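Long-range contact in endolysin (Clostridium phage phiCD27, PDB 3QAY), which probably cleaves the amide bond between N-acetylmuramic acid and L-alanine in clostridial peptidoglycan, acting as a zinc-dependent amidase: residues Ser33-His47 and His163-Lys177. Sequence-based numbering, arbitrary orientation.
Sequences SLAPVLADTFRKEGH and HEGIAKLIVEGVLNK. With PO4 (phosphate ion), chain G.
Val171 meets the Phe42 ring face on: its CG2 lies 3.8 Å from the ring centroid, only 7° off the normal. The same methyl touches Leu38 CD1 at 3.6 Å and Thr41 CG2. It thus touches three side chains of helix 33-44. CG of Phe42 stands anti to its carbonyl carbon (chi1 -84°), and the far edge of the ring reaches Val174, whose CB lies in the ring plane. The helices run in the same general direction, crossing at -51° with the axes of the two segments 8.7 Å apart at closest approach. They come closest at Leu38 and Ala167, where the CA atoms are 4.7 Å apart. The small side chain of Ala167 is consistent with this close approach, and its methyl packs against Thr41 OG1 at 3.4 Å. That hydroxyl is turned back to its own helix and donates to Val37 O. Further toward the start of both segments, Leu34 sends CD2 across Ile166 CG2, and Val37 packs on His163 CB.

At the other end, Leu175 CD2 lies 3.2 Å from His47 NE2, while His47 ND1 is hydrogen-bonded to Met2 N. Helix 152-175 ends in a Schellman motif, with Asn176 at C-prime and Lys177 N bonded to Glu172 O. The extended chain of Lys177 brings NZ to Glu45 OE1 at 3.0 Å, on the anti lone pair.

Leu38 and Phe42 also touch strands 3-8 and 80-87, and Val174 of the partner helix touches Leu80 of strand 80-87, so both helices pack against the amidase sheet. The chemistry implies a mainly apolar helix-helix interface, with an ion pair joining the segments beyond the helix ends.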
ATOM      1  N   SER A  33       9.678  -0.805  -4.696  1.00 11.32           N
ATOM      2  CA  SER A  33       9.671  -1.365  -6.053  1.00 11.57           C
ATOM      3  C   SER A  33       8.273  -1.443  -6.668  1.00 11.06           C
ATOM      4  O   SER A  33       8.106  -1.147  -7.841  1.00 11.54           O
ATOM      5  CB  SER A  33      10.316  -2.757  -6.070  1.00 11.90           C
ATOM      6  OG  SER A  33      11.715  -2.665  -5.888  1.00 12.99           O
ATOM      7  N   LEU A  34       7.283  -1.854  -5.880  1.00 10.63           N
ATOM      8  CA  LEU A  34       5.890  -1.953  -6.350  1.00 10.14           C
ATOM      9  C   LEU A  34       5.245  -0.601  -6.705  1.00  9.80           C
ATOM     10  O   LEU A  34       4.509  -0.494  -7.685  1.00  9.35           O
ATOM     11  CB  LEU A  34       5.029  -2.634  -5.283  1.00  9.89           C
ATOM     12  CG  LEU A  34       3.535  -2.786  -5.609  1.00  9.65           C
ATOM     13  CD1 LEU A  34       3.358  -3.597  -6.880  1.00  8.65           C
ATOM     14  CD2 LEU A  34       2.797  -3.430  -4.430  1.00  8.97           C
ATOM     15  N   ALA A  35       5.502   0.414  -5.885  1.00  9.35           N
ATOM     16  CA  ALA A  35       4.813   1.708  -6.001  1.00  9.18           C
ATOM     17  C   ALA A  35       4.798   2.288  -7.426  1.00  9.42           C
ATOM     18  O   ALA A  35       3.733   2.641  -7.924  1.00  9.18           O
ATOM     19  CB  ALA A  35       5.399   2.723  -5.006  1.00  9.09           C
ATOM     20  N   PRO A  36       5.974   2.387  -8.084  1.00 10.23           N
ATOM     21  CA  PRO A  36       6.028   2.902  -9.460  1.00 10.76           C
ATOM     22  C   PRO A  36       5.344   2.013 -10.500  1.00 10.72           C
ATOM     23  O   PRO A  36       4.806   2.523 -11.475  1.00 11.08           O
ATOM     24  CB  PRO A  36       7.526   3.008  -9.743  1.00 11.32           C
ATOM     25  CG  PRO A  36       8.176   2.142  -8.755  1.00 11.52           C
ATOM     26  CD  PRO A  36       7.324   2.162  -7.542  1.00 10.50           C
ATOM     27  N   VAL A  37       5.355   0.703 -10.289  1.00 10.57           N
ATOM     28  CA  VAL A  37       4.623  -0.220 -11.159  1.00 10.77           C
ATOM     29  C   VAL A  37       3.107  -0.024 -10.983  1.00 10.60           C
ATOM     30  O   VAL A  37       2.353  -0.001 -11.970  1.00 11.23           O
ATOM     31  CB  VAL A  37       5.009  -1.680 -10.872  1.00 10.74           C
ATOM     32  CG1 VAL A  37       4.166  -2.645 -11.714  1.00 10.79           C
ATOM     33  CG2 VAL A  37       6.498  -1.895 -11.136  1.00 10.75           C
ATOM     34  N   LEU A  38       2.670   0.127  -9.733  1.00  9.68           N
ATOM     35  CA  LEU A  38       1.256   0.390  -9.427  1.00  9.49           C
ATOM     36  C   LEU A  38       0.786   1.702 -10.055  1.00  9.76           C
ATOM     37  O   LEU A  38      -0.292   1.761 -10.638  1.00 10.31           O
ATOM     38  CB  LEU A  38       1.023   0.430  -7.909  1.00  8.44           C
ATOM     39  CG  LEU A  38      -0.406   0.654  -7.400  1.00  7.80           C
ATOM     40  CD1 LEU A  38      -1.369  -0.390  -7.979  1.00  6.77           C
ATOM     41  CD2 LEU A  38      -0.467   0.648  -5.874  1.00  6.06           C
ATOM     42  N   ALA A  39       1.598   2.752  -9.921  1.00 10.00           N
ATOM     43  CA  ALA A  39       1.311   4.053 -10.539  1.00 10.15           C
ATOM     44  C   ALA A  39       1.111   3.937 -12.051  1.00 10.93           C
ATOM     45  O   ALA A  39       0.130   4.448 -12.595  1.00 10.70           O
ATOM     46  CB  ALA A  39       2.429   5.057 -10.225  1.00 10.45           C
ATOM     47  N   ASP A  40       2.041   3.261 -12.717  1.00 11.31           N
ATOM     48  CA  ASP A  40       1.980   3.081 -14.166  1.00 12.07           C
ATOM     49  C   ASP A  40       0.746   2.292 -14.606  1.00 11.82           C
ATOM     50  O   ASP A  40       0.181   2.552 -15.673  1.00 12.37           O
ATOM     51  CB  ASP A  40       3.245   2.373 -14.672  1.00 12.65           C
ATOM     52  CG  ASP A  40       4.446   3.298 -14.760  1.00 13.71           C
ATOM     53  OD1 ASP A  40       4.282   4.532 -14.673  1.00 14.30           O
ATOM     54  OD2 ASP A  40       5.566   2.774 -14.932  1.00 16.51           O
ATOM     55  N   THR A  41       0.336   1.328 -13.793  1.00 10.90           N
ATOM     56  CA  THR A  41      -0.865   0.550 -14.089  1.00 11.14           C
ATOM     57  C   THR A  41      -2.111   1.447 -14.033  1.00 11.43           C
ATOM     58  O   THR A  41      -2.974   1.371 -14.915  1.00 12.25           O
ATOM     59  CB  THR A  41      -0.996  -0.664 -13.150  1.00 10.51           C
ATOM     60  OG1 THR A  41       0.229  -1.410 -13.176  1.00 10.17           O
ATOM     61  CG2 THR A  41      -2.134  -1.566 -13.587  1.00 10.13           C
ATOM     62  N   PHE A  42      -2.184   2.315 -13.023  1.00 11.06           N
ATOM     63  CA  PHE A  42      -3.243   3.329 -12.963  1.00 11.51           C
ATOM     64  C   PHE A  42      -3.166   4.287 -14.150  1.00 12.47           C
ATOM     65  O   PHE A  42      -4.189   4.636 -14.728  1.00 12.54           O
ATOM     66  CB  PHE A  42      -3.177   4.151 -11.672  1.00 10.94           C
ATOM     67  CG  PHE A  42      -3.853   3.505 -10.498  1.00 10.95           C
ATOM     68  CD1 PHE A  42      -5.232   3.355 -10.474  1.00 11.88           C
ATOM     69  CD2 PHE A  42      -3.113   3.087  -9.396  1.00 11.43           C
ATOM     70  CE1 PHE A  42      -5.865   2.772  -9.398  1.00 11.00           C
ATOM     71  CE2 PHE A  42      -3.736   2.505  -8.305  1.00 11.18           C
ATOM     72  CZ  PHE A  42      -5.118   2.349  -8.302  1.00 11.52           C
ATOM     73  N   ARG A  43      -1.952   4.709 -14.501  1.00 13.03           N
ATOM     74  CA  ARG A  43      -1.763   5.700 -15.561  1.00 14.35           C
ATOM     75  C   ARG A  43      -2.230   5.188 -16.919  1.00 15.62           C
ATOM     76  O   ARG A  43      -2.808   5.941 -17.710  1.00 16.37           O
ATOM     77  CB  ARG A  43      -0.299   6.140 -15.626  1.00 14.54           C
ATOM     78  CG  ARG A  43       0.135   6.994 -14.449  1.00 13.64           C
ATOM     79  CD  ARG A  43       1.599   7.381 -14.549  1.00 14.38           C
ATOM     80  NE  ARG A  43       2.040   8.101 -13.351  1.00 14.95           N
ATOM     81  CZ  ARG A  43       3.111   7.802 -12.613  1.00 14.50           C
ATOM     82  NH1 ARG A  43       3.920   6.800 -12.935  1.00 14.16           N
ATOM     83  NH2 ARG A  43       3.389   8.537 -11.540  1.00 13.48           N
ATOM     84  N   LYS A  44      -1.997   3.902 -17.178  1.00 16.17           N
ATOM     85  CA  LYS A  44      -2.468   3.248 -18.399  1.00 17.87           C
ATOM     86  C   LYS A  44      -3.986   3.387 -18.576  1.00 18.32           C
ATOM     87  O   LYS A  44      -4.481   3.463 -19.703  1.00 19.45           O
ATOM     88  CB  LYS A  44      -2.073   1.766 -18.399  1.00 17.82           C
ATOM     89  CG  LYS A  44      -2.232   1.073 -19.753  1.00 20.52           C
ATOM     90  CD  LYS A  44      -1.590  -0.311 -19.758  1.00 21.73           C
ATOM     91  CE  LYS A  44      -1.379  -0.834 -21.180  1.00 24.65           C
ATOM     92  NZ  LYS A  44      -0.646  -2.144 -21.194  1.00 24.63           N
ATOM     93  N   GLU A  45      -4.715   3.432 -17.462  1.00 17.83           N
ATOM     94  CA  GLU A  45      -6.167   3.609 -17.489  1.00 18.11           C
ATOM     95  C   GLU A  45      -6.590   5.085 -17.455  1.00 18.31           C
ATOM     96  O   GLU A  45      -7.776   5.382 -17.338  1.00 18.44           O
ATOM     97  CB  GLU A  45      -6.814   2.848 -16.327  1.00 17.41           C
ATOM     98  CG  GLU A  45      -6.375   1.400 -16.202  1.00 17.58           C
ATOM     99  CD  GLU A  45      -6.556   0.611 -17.484  1.00 19.10           C
ATOM    100  OE1 GLU A  45      -7.684   0.594 -18.018  1.00 19.09           O
ATOM    101  OE2 GLU A  45      -5.567   0.002 -17.948  1.00 20.29           O
ATOM    102  N   GLY A  46      -5.624   5.999 -17.539  1.00 18.48           N
ATOM    103  CA  GLY A  46      -5.900   7.429 -17.710  1.00 18.99           C
ATOM    104  C   GLY A  46      -5.887   8.267 -16.443  1.00 18.44           C
ATOM    105  O   GLY A  46      -6.201   9.457 -16.484  1.00 18.71           O
ATOM    106  N   HIS A  47      -5.518   7.664 -15.315  1.00 17.33           N
ATOM    107  CA  HIS A  47      -5.496   8.391 -14.042  1.00 16.91           C
ATOM    108  C   HIS A  47      -4.131   9.034 -13.815  1.00 16.52           C
ATOM    109  O   HIS A  47      -3.126   8.624 -14.402  1.00 16.45           O
ATOM    110  CB  HIS A  47      -5.869   7.452 -12.890  1.00 16.28           C
ATOM    111  CG  HIS A  47      -7.146   6.710 -13.129  1.00 17.32           C
ATOM    112  ND1 HIS A  47      -8.383   7.250 -12.855  1.00 18.63           N
ATOM    113  CD2 HIS A  47      -7.379   5.490 -13.665  1.00 18.42           C
ATOM    114  CE1 HIS A  47      -9.325   6.388 -13.192  1.00 18.90           C
ATOM    115  NE2 HIS A  47      -8.742   5.312 -13.691  1.00 19.52           N
ATOM    116  N   HIS A 163       5.415  -7.677  -9.942  1.00 12.78           N
ATOM    117  CA  HIS A 163       4.881  -6.378  -9.501  1.00 12.26           C
ATOM    118  C   HIS A 163       3.635  -5.991 -10.306  1.00 12.59           C
ATOM    119  O   HIS A 163       2.673  -5.446  -9.762  1.00 12.11           O
ATOM    120  CB  HIS A 163       5.933  -5.280  -9.622  1.00 12.40           C
ATOM    121  CG  HIS A 163       7.171  -5.536  -8.821  1.00 12.48           C
ATOM    122  ND1 HIS A 163       7.137  -6.068  -7.551  1.00 12.82           N
ATOM    123  CD2 HIS A 163       8.476  -5.321  -9.103  1.00 13.83           C
ATOM    124  CE1 HIS A 163       8.366  -6.166  -7.084  1.00 13.70           C
ATOM    125  NE2 HIS A 163       9.200  -5.721  -8.006  1.00 14.65           N
ATOM    126  N   GLU A 164       3.672  -6.286 -11.602  1.00 13.47           N
ATOM    127  CA  GLU A 164       2.573  -6.005 -12.531  1.00 13.90           C
ATOM    128  C   GLU A 164       1.326  -6.806 -12.192  1.00 13.39           C
ATOM    129  O   GLU A 164       0.206  -6.300 -12.293  1.00 13.35           O
ATOM    130  CB  GLU A 164       3.037  -6.345 -13.942  1.00 15.17           C
ATOM    131  CG  GLU A 164       2.023  -6.235 -15.053  1.00 17.63           C
ATOM    132  CD  GLU A 164       2.671  -6.552 -16.380  1.00 19.84           C
ATOM    133  OE1 GLU A 164       2.490  -7.679 -16.893  1.00 20.76           O
ATOM    134  OE2 GLU A 164       3.413  -5.685 -16.871  1.00 22.18           O
ATOM    135  N   GLY A 165       1.526  -8.064 -11.808  1.00 13.22           N
ATOM    136  CA  GLY A 165       0.431  -8.933 -11.385  1.00 13.03           C
ATOM    137  C   GLY A 165      -0.257  -8.453 -10.120  1.00 11.99           C
ATOM    138  O   GLY A 165      -1.481  -8.492 -10.027  1.00 12.00           O
ATOM    139  N   ILE A 166       0.529  -8.027  -9.134  1.00 11.31           N
ATOM    140  CA  ILE A 166      -0.016  -7.447  -7.903  1.00 10.57           C
ATOM    141  C   ILE A 166      -0.707  -6.118  -8.207  1.00 10.21           C
ATOM    142  O   ILE A 166      -1.820  -5.870  -7.745  1.00  9.98           O
ATOM    143  CB  ILE A 166       1.095  -7.201  -6.852  1.00 10.41           C
ATOM    144  CG1 ILE A 166       1.601  -8.527  -6.292  1.00 10.81           C
ATOM    145  CG2 ILE A 166       0.579  -6.303  -5.707  1.00  9.89           C
ATOM    146  CD1 ILE A 166       0.801  -9.050  -5.120  1.00 11.11           C
ATOM    147  N   ALA A 167      -0.029  -5.271  -8.979  1.00 10.02           N
ATOM    148  CA  ALA A 167      -0.560  -3.967  -9.373  1.00  9.91           C
ATOM    149  C   ALA A 167      -1.914  -4.096 -10.072  1.00 10.10           C
ATOM    150  O   ALA A 167      -2.868  -3.397  -9.728  1.00  9.77           O
ATOM    151  CB  ALA A 167       0.433  -3.239 -10.274  1.00 10.15           C
ATOM    152  N   LYS A 168      -1.997  -5.002 -11.039  1.00 10.46           N
ATOM    153  CA  LYS A 168      -3.225  -5.175 -11.813  1.00 11.27           C
ATOM    154  C   LYS A 168      -4.413  -5.506 -10.913  1.00 10.88           C
ATOM    155  O   LYS A 168      -5.510  -4.996 -11.130  1.00 10.41           O
ATOM    156  CB  LYS A 168      -3.047  -6.254 -12.882  1.00 12.02           C
ATOM    157  CG  LYS A 168      -4.221  -6.389 -13.860  1.00 14.22           C
ATOM    158  CD  LYS A 168      -3.918  -7.427 -14.954  1.00 16.91           C
ATOM    159  CE  LYS A 168      -5.107  -7.612 -15.915  1.00 19.44           C
ATOM    160  NZ  LYS A 168      -5.267  -9.037 -16.354  1.00 21.18           N
ATOM    161  N   LEU A 169      -4.190  -6.343  -9.900  1.00 10.63           N
ATOM    162  CA  LEU A 169      -5.269  -6.749  -8.989  1.00 10.55           C
ATOM    163  C   LEU A 169      -5.747  -5.572  -8.137  1.00  9.99           C
ATOM    164  O   LEU A 169      -6.950  -5.378  -7.944  1.00  9.79           O
ATOM    165  CB  LEU A 169      -4.823  -7.914  -8.098  1.00 10.54           C
ATOM    166  CG  LEU A 169      -4.629  -9.267  -8.797  1.00 11.33           C
ATOM    167  CD1 LEU A 169      -4.096 -10.319  -7.821  1.00 11.54           C
ATOM    168  CD2 LEU A 169      -5.938  -9.733  -9.422  1.00 11.83           C
ATOM    169  N   ILE A 170      -4.799  -4.776  -7.658  1.00  9.41           N
ATOM    170  CA  ILE A 170      -5.113  -3.584  -6.875  1.00  8.98           C
ATOM    171  C   ILE A 170      -5.856  -2.557  -7.713  1.00  9.18           C
ATOM    172  O   ILE A 170      -6.829  -1.971  -7.257  1.00  9.14           O
ATOM    173  CB  ILE A 170      -3.843  -2.913  -6.326  1.00  8.48           C
ATOM    174  CG1 ILE A 170      -3.175  -3.808  -5.275  1.00  8.15           C
ATOM    175  CG2 ILE A 170      -4.187  -1.540  -5.746  1.00  8.64           C
ATOM    176  CD1 ILE A 170      -1.837  -3.293  -4.760  1.00  6.72           C
ATOM    177  N   VAL A 171      -5.384  -2.338  -8.936  1.00  9.71           N
ATOM    178  CA  VAL A 171      -5.996  -1.361  -9.834  1.00 10.23           C
ATOM    179  C   VAL A 171      -7.410  -1.794 -10.252  1.00 10.86           C
ATOM    180  O   VAL A 171      -8.348  -0.992 -10.218  1.00 11.19           O
ATOM    181  CB  VAL A 171      -5.116  -1.121 -11.075  1.00 10.69           C
ATOM    182  CG1 VAL A 171      -5.813  -0.186 -12.065  1.00 10.92           C
ATOM    183  CG2 VAL A 171      -3.766  -0.550 -10.657  1.00 10.51           C
ATOM    184  N   GLU A 172      -7.568  -3.060 -10.629  1.00 11.21           N
ATOM    185  CA  GLU A 172      -8.896  -3.589 -10.961  1.00 12.07           C
ATOM    186  C   GLU A 172      -9.871  -3.380  -9.806  1.00 12.13           C
ATOM    187  O   GLU A 172     -11.027  -2.991 -10.018  1.00 12.51           O
ATOM    188  CB  GLU A 172      -8.829  -5.070 -11.335  1.00 12.57           C
ATOM    189  CG  GLU A 172      -8.243  -5.325 -12.712  1.00 14.17           C
ATOM    190  CD  GLU A 172      -8.371  -6.773 -13.161  1.00 15.89           C
ATOM    191  OE1 GLU A 172      -8.547  -7.669 -12.305  1.00 17.72           O
ATOM    192  OE2 GLU A 172      -8.290  -7.012 -14.381  1.00 15.69           O
ATOM    193  N   GLY A 173      -9.394  -3.632  -8.587  1.00 11.91           N
ATOM    194  CA  GLY A 173     -10.181  -3.431  -7.379  1.00 12.05           C
ATOM    195  C   GLY A 173     -10.584  -1.987  -7.168  1.00 12.26           C
ATOM    196  O   GLY A 173     -11.758  -1.690  -6.991  1.00 12.77           O
ATOM    197  N   VAL A 174      -9.611  -1.083  -7.185  1.00 12.41           N
ATOM    198  CA  VAL A 174      -9.893   0.345  -6.968  1.00 12.62           C
ATOM    199  C   VAL A 174     -10.838   0.884  -8.046  1.00 13.46           C
ATOM    200  O   VAL A 174     -11.822   1.561  -7.742  1.00 13.29           O
ATOM    201  CB  VAL A 174      -8.590   1.170  -6.914  1.00 12.37           C
ATOM    202  CG1 VAL A 174      -8.880   2.663  -6.955  1.00 12.62           C
ATOM    203  CG2 VAL A 174      -7.790   0.807  -5.661  1.00 11.51           C
ATOM    204  N   LEU A 175     -10.559   0.540  -9.299  1.00 14.20           N
ATOM    205  CA  LEU A 175     -11.316   1.074 -10.425  1.00 15.55           C
ATOM    206  C   LEU A 175     -12.636   0.343 -10.681  1.00 16.75           C
ATOM    207  O   LEU A 175     -13.472   0.830 -11.449  1.00 17.30           O
ATOM    208  CB  LEU A 175     -10.454   1.063 -11.691  1.00 15.71           C
ATOM    209  CG  LEU A 175      -9.189   1.924 -11.641  1.00 15.61           C
ATOM    210  CD1 LEU A 175      -8.447   1.833 -12.971  1.00 14.55           C
ATOM    211  CD2 LEU A 175      -9.511   3.383 -11.290  1.00 14.66           C
ATOM    212  N   ASN A 176     -12.829  -0.808 -10.036  1.00 17.48           N
ATOM    213  CA  ASN A 176     -14.047  -1.620 -10.205  1.00 19.13           C
ATOM    214  C   ASN A 176     -14.288  -1.993 -11.661  1.00 20.56           C
ATOM    215  O   ASN A 176     -15.379  -1.811 -12.196  1.00 21.99           O
ATOM    216  CB  ASN A 176     -15.282  -0.915  -9.616  1.00 19.40           C
ATOM    217  CG  ASN A 176     -16.468  -1.869  -9.402  1.00 20.16           C
ATOM    218  OD1 ASN A 176     -16.350  -3.082  -9.561  1.00 19.69           O
ATOM    219  ND2 ASN A 176     -17.613  -1.311  -9.035  1.00 21.00           N
ATOM    220  N   LYS A 177     -13.253  -2.510 -12.301  1.00 21.56           N
ATOM    221  CA  LYS A 177     -13.372  -3.023 -13.655  1.00 23.25           C
ATOM    222  C   LYS A 177     -12.275  -4.032 -13.912  1.00 23.96           C
ATOM    223  O   LYS A 177     -11.338  -4.159 -13.123  1.00 22.88           O
ATOM    224  CB  LYS A 177     -13.316  -1.891 -14.686  1.00 23.89           C
ATOM    225  CG  LYS A 177     -12.035  -1.069 -14.679  1.00 23.54           C
ATOM    226  CD  LYS A 177     -12.013  -0.083 -15.842  1.00 24.35           C
ATOM    227  CE  LYS A 177     -10.600   0.416 -16.125  1.00 24.11           C
ATOM    228  NZ  LYS A 177     -10.526   1.245 -17.360  1.00 24.60           N
TER
HETATM  229  P   PO4 G 182       5.900   9.967  -9.554  1.00 21.60           P
HETATM  230  O1  PO4 G 182       7.332   9.936  -9.087  1.00 22.50           O
HETATM  231  O2  PO4 G 182       5.422   8.544  -9.708  1.00 22.52           O
HETATM  232  O3  PO4 G 182       5.053  10.727  -8.563  1.00 21.36           O
HETATM  233  O4  PO4 G 182       5.800  10.680 -10.881  1.00 23.92           O
HETATM  234  O   HOH W   1      -9.898   4.192 -17.929  1.00 24.95           O